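Side-chain contacts in superoxide dismutase (Chaetomium thermophilum, PDB 4BR6), which catalyses the dismutation of superoxide to hydrogen peroxide and molecular oxygen at a manganese centre: residues Ala2-Leu7 against Lys29-Tyr34; Glu24-Lys29 against Trp162-Tyr167; Leu168-Glu171 against Ala175-Phe178. All blocks are in the same frame, centred on the assembly; numbering follows the deposited sequence.

How the interactions relate
Interaction 2 sits at the manganese, where H26 and H164 are ligands, and the other two contacts lie in the surroundings of the site. Interaction 1 shares K29 and helix 20-50 with it, and P5 O probably receives a hydrogen bond from H27 NE2 at 2.6 Å, tying the N-terminal loop to the helix. From interaction 2 the packing passes on to interaction 3, where Y166 CB lies 3.4 Å from Y177 CG. The centres of interactions 1 and 3 are about 23 Å apart and the two do not touch, yet the side chains of H31 and Y177 come to about 7 and 8 Å from the metal. All three contacts also reach the second subunit.

Interaction 1 of 3, residues Ala2-Leu7 against Lys29-Tyr34; sequences ATLPDL and KHHQTY
L4 lays one of its methyls on the imidazole of H31 and the other against the amide of Q32, so that two consecutive residues of helix 20-50 are met by a single leucine of the N-terminal loop. Followed outward, its CB already lies 3.8 Å from Q32 OE1. With CG anti to the backbone N (chi1 178°), the branch point is carried toward the helix and there divides. CD1 goes over the ring of H31, 3.7 Å from the centroid and 28° off the normal, in a CH-pi contact displaced toward the CG and ND1 side; its distance to H31 ND1 is 3.4 Å. CD2 turns to Q32 and stops 3.4 Å from OE1, the two side chains crossing at about a right angle. P5 prolongs the apolar covering, its CD lying 3.6 Å from H31 CE1, and as a proline it offers a rigid hydrocarbon edge. Q32 is bent at chi2 (69°), which brings its amide back to the loop: NE2 is 2.8 Å from a water that also accepts, weakly, from the backbone N of L4.

Histidine suits this place because its flat ring can be packed from the face while both nitrogens take part in hydrogen bonds: ND1 with W78 NE1 and NE2 with H71 ND1, both on helix 61-79. An alanine here is likely to leave those two groups without their mates and to open a gap under the L4 methyl and P5. The chemistry is thus divided: the loop contributes hydrocarbon to a ring whose polar atoms are already engaged within the helical hairpin, and between residues 2-7 and 29-34 the polar link runs through a water, weakly held on the L4 side, while P5 O bonds directly to H27 one turn earlier on the helix.

Interaction 2 of 3, residues Glu24-Lys29 against Trp162-Tyr167; sequences ELHHSK and WEHAYY. With MN3 (manganese (III) ion), chain I.
H26 reaches from helix 20-50 to H164 and A165, and the manganese ion joins the two histidines. Along the helix, E24 comes first; its carbonyl O takes both the backbone N and, at 2.6 Å, the OG of S28, a serine folded back on its own helix. L25 begins the wider pi-type turn that runs to K29. H26 follows, CG anti to its backbone N (chi1 -152°), which sends NE2 to the metal at 2.4 Å. H164 NE2 binds from another direction at 2.3 Å. H26 NE2 and H164 NE2, 3.3 Å apart, are neighbours through the ion and not bonded to each other. The rings form an offset edge-to-face pair, the edge of H164 toward the face of H26, with planes at 68°, while A165 CB, small enough to fit beside the ligand, lies 4.0 Å from H26 CE1. H27 instead turns to Y11 OH in the N-terminal loop. H164 ND1 is held by E163 of the second subunit. A water ligand stands almost opposite H26 NE2 across the metal, and H74 and D160 complete the five-coordinate site characteristic of iron/manganese superoxide dismutases, set between alpha-hairpin and C-terminal domains.

Interaction 3 of 3, residues Leu168-Glu171 against Ala175-Phe178; sequences LQYE and AEYF
E176 OE1 is held by a salt bridge to R173 NE and at the same time lies in the plane of the Y170 ring, at its edge, 3.6 Å from CD1. Because OE1 lies at the ring edge, it faces the rim of the ring; the carboxylate plane is turned 75° from that of the ring. Glutamate suits the place because its methylene serves as well as its charge: CB of E176 comes to 3.5 Å from Y170 CD1, while the chain extended beyond CG lets the oxygen reach arginine.

The next residue of the same helix supplies the main apolar contact. Y177 CB approaches the face of the Y170 ring in a CH-pi contact, 4.0 Å from the centroid and 23° off the normal, and Y177 CA lies over the ring centre, 3.8 Å above the plane. Q169 CG is applied to the opposite face, toward the rim. The Y170 ring is therefore held flat between its own neighbour and the backbone of helix 174-180, and a hydrogen bond from the hydroxyl to Y17 O fixes its far end. A tyrosine fits because it joins a broad face for packing to a distal polar group. Y177, with CG anti to its backbone N (chi1 162°), swings its own ring away from this contact; its OH bonds to D160 O, the backbone of a manganese ligand.

After Y170 the chain leaves the helix at E171, whose phi is positive, and turns back into helix 174-180. This small helical corner of the C-terminal domain rests on helix 20-50 through L168 and Q169, on helix 107-119 through F178, and at Y177 meets the end of strand 153-160.

Interaction 1 of 3, residues Ala2-Leu7 against Lys29-Tyr34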
# COMPACT_ATOMS: atom_id res chain seq x y z
N ALA B 2 27.97 -3.91 -0.70
CA ALA B 2 27.61 -2.59 -0.16
C ALA B 2 28.18 -2.43 1.24
O ALA B 2 28.25 -3.40 1.99
CB ALA B 2 26.10 -2.41 -0.14
N THR B 3 28.58 -1.21 1.58
CA THR B 3 29.24 -0.92 2.85
C THR B 3 28.57 0.25 3.57
O THR B 3 28.01 1.14 2.93
CB THR B 3 30.74 -0.57 2.63
OG1 THR B 3 30.84 0.65 1.89
CG2 THR B 3 31.43 -1.67 1.87
N LEU B 4 28.62 0.24 4.89
CA LEU B 4 28.12 1.35 5.69
C LEU B 4 29.10 2.50 5.56
O LEU B 4 30.28 2.33 5.90
CB LEU B 4 28.02 0.95 7.16
CG LEU B 4 27.55 2.02 8.15
CD1 LEU B 4 26.06 2.18 8.07
CD2 LEU B 4 27.99 1.67 9.56
N PRO B 5 28.64 3.68 5.10
CA PRO B 5 29.56 4.81 5.05
C PRO B 5 29.84 5.33 6.46
O PRO B 5 28.97 5.25 7.32
CB PRO B 5 28.79 5.85 4.23
CG PRO B 5 27.34 5.53 4.50
CD PRO B 5 27.26 4.06 4.73
N ASP B 6 31.04 5.85 6.72
CA ASP B 6 31.32 6.53 7.97
C ASP B 6 30.69 7.91 7.93
O ASP B 6 30.52 8.48 6.85
CB ASP B 6 32.82 6.70 8.18
CG ASP B 6 33.50 5.43 8.66
OD1 ASP B 6 32.84 4.55 9.24
OD2 ASP B 6 34.72 5.33 8.46
N LEU B 7 30.35 8.46 9.09
CA LEU B 7 29.97 9.85 9.18
C LEU B 7 31.21 10.74 9.00
O LEU B 7 32.34 10.26 9.12
CB LEU B 7 29.32 10.12 10.53
CG LEU B 7 28.11 9.26 10.89
CD1 LEU B 7 27.62 9.65 12.25
CD2 LEU B 7 27.01 9.42 9.86
N LYS B 29 23.69 0.76 14.24
CA LYS B 29 22.73 -0.34 14.31
C LYS B 29 21.78 -0.33 13.13
O LYS B 29 21.78 -1.26 12.33
CB LYS B 29 21.93 -0.29 15.63
CG LYS B 29 22.79 -0.40 16.89
CD LYS B 29 23.65 -1.66 16.87
CE LYS B 29 24.45 -1.81 18.15
NZ LYS B 29 25.45 -2.91 18.04
N HIS B 30 20.98 0.73 13.01
CA HIS B 30 19.88 0.74 12.04
C HIS B 30 20.35 0.67 10.59
O HIS B 30 19.95 -0.23 9.85
CB HIS B 30 19.00 1.97 12.25
CG HIS B 30 18.05 1.84 13.39
ND1 HIS B 30 16.90 1.08 13.31
CD2 HIS B 30 18.08 2.35 14.64
CE1 HIS B 30 16.26 1.14 14.46
NE2 HIS B 30 16.95 1.90 15.28
N HIS B 31 21.20 1.60 10.19
CA HIS B 31 21.70 1.62 8.82
C HIS B 31 22.53 0.37 8.50
O HIS B 31 22.48 -0.15 7.39
CB HIS B 31 22.54 2.88 8.60
CG HIS B 31 22.88 3.16 7.17
ND1 HIS B 31 23.63 4.24 6.81
CD2 HIS B 31 22.58 2.51 6.03
CE1 HIS B 31 23.79 4.26 5.50
NE2 HIS B 31 23.17 3.21 5.00
N GLN B 32 23.31 -0.10 9.47
CA GLN B 32 24.12 -1.29 9.27
C GLN B 32 23.23 -2.49 8.93
O GLN B 32 23.58 -3.31 8.09
CB GLN B 32 24.93 -1.60 10.53
CG GLN B 32 25.89 -2.78 10.43
CD GLN B 32 27.07 -2.52 9.50
OE1 GLN B 32 27.94 -1.71 9.81
NE2 GLN B 32 27.10 -3.22 8.36
N THR B 33 22.09 -2.58 9.61
CA THR B 33 21.12 -3.65 9.38
C THR B 33 20.62 -3.63 7.94
O THR B 33 20.45 -4.68 7.32
CB THR B 33 19.93 -3.50 10.36
OG1 THR B 33 20.44 -3.45 11.69
CG2 THR B 33 18.94 -4.65 10.23
N TYR B 34 20.39 -2.43 7.41
CA TYR B 34 19.95 -2.25 6.03
C TYR B 34 21.03 -2.64 5.02
O TYR B 34 20.73 -3.25 4.00
CB TYR B 34 19.52 -0.80 5.78
CG TYR B 34 18.26 -0.38 6.51
CD1 TYR B 34 17.13 -1.18 6.54
CD2 TYR B 34 18.21 0.83 7.19
CE1 TYR B 34 15.99 -0.79 7.22
CE2 TYR B 34 17.08 1.22 7.86
CZ TYR B 34 15.99 0.42 7.88
OH TYR B 34 14.89 0.87 8.56
O HOH W 1 29.23 -2.56 6.62

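Interaction 2 of 3, residues Glu24-Lys29 against Trp162-Tyr167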
# COMPACT_ATOMS: atom_id res chain seq x y z
N GLU B 24 24.32 7.49 17.14
CA GLU B 24 25.09 6.25 17.27
C GLU B 24 24.29 5.02 16.85
O GLU B 24 24.74 4.23 16.01
CB GLU B 24 25.58 6.07 18.71
CG GLU B 24 26.19 4.68 18.98
CD GLU B 24 26.94 4.60 20.29
OE1 GLU B 24 26.29 4.68 21.35
OE2 GLU B 24 28.19 4.45 20.25
N LEU B 25 23.10 4.87 17.42
CA LEU B 25 22.20 3.77 17.10
C LEU B 25 21.76 3.81 15.65
O LEU B 25 21.81 2.81 14.93
CB LEU B 25 20.95 3.84 17.97
CG LEU B 25 21.07 3.51 19.46
CD1 LEU B 25 19.72 3.71 20.14
CD2 LEU B 25 21.54 2.09 19.65
N HIS B 26 21.28 4.97 15.24
CA HIS B 26 20.75 5.17 13.90
C HIS B 26 21.74 4.72 12.82
O HIS B 26 21.34 4.17 11.79
CB HIS B 26 20.45 6.65 13.72
CG HIS B 26 19.35 6.94 12.75
ND1 HIS B 26 18.86 8.21 12.57
CD2 HIS B 26 18.65 6.14 11.91
CE1 HIS B 26 17.90 8.19 11.66
NE2 HIS B 26 17.76 6.94 11.25
N HIS B 27 23.03 4.96 13.06
CA HIS B 27 24.10 4.66 12.12
C HIS B 27 24.66 3.27 12.32
O HIS B 27 24.61 2.44 11.41
CB HIS B 27 25.23 5.69 12.30
CG HIS B 27 26.36 5.55 11.32
ND1 HIS B 27 27.60 5.05 11.67
CD2 HIS B 27 26.46 5.89 10.01
CE1 HIS B 27 28.40 5.07 10.62
NE2 HIS B 27 27.73 5.57 9.60
N SER B 28 25.20 3.01 13.51
CA SER B 28 25.89 1.75 13.79
C SER B 28 24.93 0.56 13.79
O SER B 28 25.31 -0.53 13.37
CB SER B 28 26.65 1.82 15.12
OG SER B 28 25.77 1.82 16.23
N LYS B 29 23.69 0.76 14.24
CA LYS B 29 22.73 -0.34 14.31
C LYS B 29 21.78 -0.33 13.13
O LYS B 29 21.78 -1.26 12.33
CB LYS B 29 21.93 -0.29 15.63
CG LYS B 29 22.79 -0.40 16.89
CD LYS B 29 23.65 -1.66 16.87
CE LYS B 29 24.45 -1.81 18.15
NZ LYS B 29 25.45 -2.91 18.04
N TRP B 162 10.78 8.23 10.80
CA TRP B 162 10.63 7.05 11.63
C TRP B 162 10.84 7.48 13.08
O TRP B 162 11.61 8.39 13.34
CB TRP B 162 11.66 5.97 11.29
CG TRP B 162 11.45 5.23 10.00
CD1 TRP B 162 11.34 5.77 8.75
CD2 TRP B 162 11.34 3.81 9.83
NE1 TRP B 162 11.16 4.78 7.82
CE2 TRP B 162 11.17 3.57 8.46
CE3 TRP B 162 11.38 2.73 10.72
CZ2 TRP B 162 11.01 2.28 7.95
CZ3 TRP B 162 11.22 1.45 10.20
CH2 TRP B 162 11.05 1.24 8.83
N GLU B 163 10.18 6.81 14.02
CA GLU B 163 10.27 7.20 15.41
C GLU B 163 11.68 7.01 15.98
O GLU B 163 12.08 7.70 16.90
CB GLU B 163 9.23 6.43 16.22
CG GLU B 163 7.80 6.91 15.89
CD GLU B 163 6.69 6.06 16.51
OE1 GLU B 163 6.85 4.82 16.64
OE2 GLU B 163 5.65 6.64 16.87
N HIS B 164 12.46 6.09 15.41
CA HIS B 164 13.81 5.88 15.92
C HIS B 164 14.71 7.08 15.60
O HIS B 164 15.80 7.19 16.13
CB HIS B 164 14.44 4.59 15.39
CG HIS B 164 14.64 4.57 13.91
ND1 HIS B 164 14.09 3.60 13.10
CD2 HIS B 164 15.33 5.40 13.09
CE1 HIS B 164 14.43 3.83 11.85
NE2 HIS B 164 15.18 4.92 11.82
N ALA B 165 14.24 7.97 14.74
CA ALA B 165 15.01 9.16 14.41
C ALA B 165 14.94 10.22 15.52
O ALA B 165 15.70 11.18 15.49
CB ALA B 165 14.55 9.74 13.07
N TYR B 166 14.03 10.06 16.48
CA TYR B 166 13.79 11.10 17.49
C TYR B 166 13.28 10.66 18.86
O TYR B 166 13.34 11.44 19.80
CB TYR B 166 12.82 12.15 16.96
CG TYR B 166 11.44 11.64 16.54
CD1 TYR B 166 10.41 11.50 17.46
CD2 TYR B 166 11.17 11.32 15.22
CE1 TYR B 166 9.15 11.04 17.07
CE2 TYR B 166 9.92 10.87 14.82
CZ TYR B 166 8.91 10.73 15.75
OH TYR B 166 7.67 10.29 15.33
N TYR B 167 12.78 9.44 18.99
CA TYR B 167 12.00 9.12 20.19
C TYR B 167 12.80 9.15 21.49
O TYR B 167 12.27 9.58 22.52
CB TYR B 167 11.28 7.78 20.06
CG TYR B 167 9.94 7.74 20.77
CD1 TYR B 167 9.85 7.46 22.13
CD2 TYR B 167 8.76 8.01 20.08
CE1 TYR B 167 8.63 7.43 22.78
CE2 TYR B 167 7.54 7.98 20.73
CZ TYR B 167 7.49 7.69 22.07
OH TYR B 167 6.28 7.65 22.71
MN MN3 I . 16.06 5.92 9.90
O HOH W 2 14.30 4.38 8.98

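Interaction 3 of 3, residues Leu168-Glu171 against Ala175-Phe178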
# COMPACT_ATOMS: atom_id res chain seq x y z
N LEU B 168 14.05 8.72 21.46
CA LEU B 168 14.89 8.71 22.66
C LEU B 168 15.00 10.11 23.27
O LEU B 168 15.01 10.26 24.49
CB LEU B 168 16.29 8.19 22.35
CG LEU B 168 16.44 6.68 22.16
CD1 LEU B 168 17.88 6.37 21.78
CD2 LEU B 168 16.00 5.91 23.40
N GLN B 169 15.07 11.12 22.42
CA GLN B 169 15.27 12.50 22.86
C GLN B 169 13.96 13.26 23.01
O GLN B 169 13.72 13.90 24.03
CB GLN B 169 16.17 13.26 21.88
CG GLN B 169 16.38 14.74 22.26
CD GLN B 169 17.48 15.41 21.46
OE1 GLN B 169 18.14 14.78 20.63
NE2 GLN B 169 17.69 16.69 21.71
N TYR B 170 13.11 13.19 21.99
CA TYR B 170 11.85 13.94 21.99
C TYR B 170 10.58 13.16 22.33
O TYR B 170 9.51 13.77 22.44
CB TYR B 170 11.66 14.59 20.62
CG TYR B 170 12.74 15.57 20.23
CD1 TYR B 170 12.66 16.91 20.58
CD2 TYR B 170 13.83 15.15 19.50
CE1 TYR B 170 13.66 17.81 20.21
CE2 TYR B 170 14.83 16.03 19.13
CZ TYR B 170 14.74 17.35 19.48
OH TYR B 170 15.75 18.22 19.09
N GLU B 171 10.67 11.84 22.48
CA GLU B 171 9.49 11.03 22.74
C GLU B 171 8.42 11.30 21.68
O GLU B 171 8.73 11.38 20.49
CB GLU B 171 8.98 11.29 24.16
CG GLU B 171 9.97 10.83 25.23
CD GLU B 171 9.63 11.32 26.63
OE1 GLU B 171 8.94 12.36 26.78
OE2 GLU B 171 10.07 10.67 27.60
N ALA B 175 7.01 17.20 16.74
CA ALA B 175 7.04 18.57 16.21
C ALA B 175 8.30 19.30 16.66
O ALA B 175 8.79 20.18 15.96
CB ALA B 175 5.82 19.37 16.63
N GLU B 176 8.81 18.94 17.83
CA GLU B 176 10.03 19.53 18.35
C GLU B 176 11.25 19.01 17.59
O GLU B 176 12.19 19.77 17.31
CB GLU B 176 10.18 19.21 19.84
CG GLU B 176 9.26 20.01 20.73
CD GLU B 176 9.36 19.61 22.19
OE1 GLU B 176 10.33 18.91 22.55
OE2 GLU B 176 8.48 20.00 22.98
N TYR B 177 11.23 17.73 17.25
CA TYR B 177 12.28 17.16 16.41
C TYR B 177 12.28 17.83 15.04
O TYR B 177 13.33 18.28 14.58
CB TYR B 177 12.10 15.65 16.27
CG TYR B 177 12.86 15.02 15.11
CD1 TYR B 177 14.25 14.98 15.08
CD2 TYR B 177 12.17 14.45 14.04
CE1 TYR B 177 14.92 14.40 14.03
CE2 TYR B 177 12.85 13.86 12.99
CZ TYR B 177 14.22 13.84 12.99
OH TYR B 177 14.92 13.25 11.96
N PHE B 178 11.12 17.88 14.39
CA PHE B 178 11.01 18.44 13.05
C PHE B 178 11.50 19.90 13.00
O PHE B 178 12.07 20.32 12.00
CB PHE B 178 9.57 18.37 12.51
CG PHE B 178 9.02 16.97 12.39
CD1 PHE B 178 9.81 15.92 12.04
CD2 PHE B 178 7.68 16.72 12.64
CE1 PHE B 178 9.30 14.65 11.93
CE2 PHE B 178 7.17 15.46 12.54
CZ PHE B 178 7.98 14.43 12.18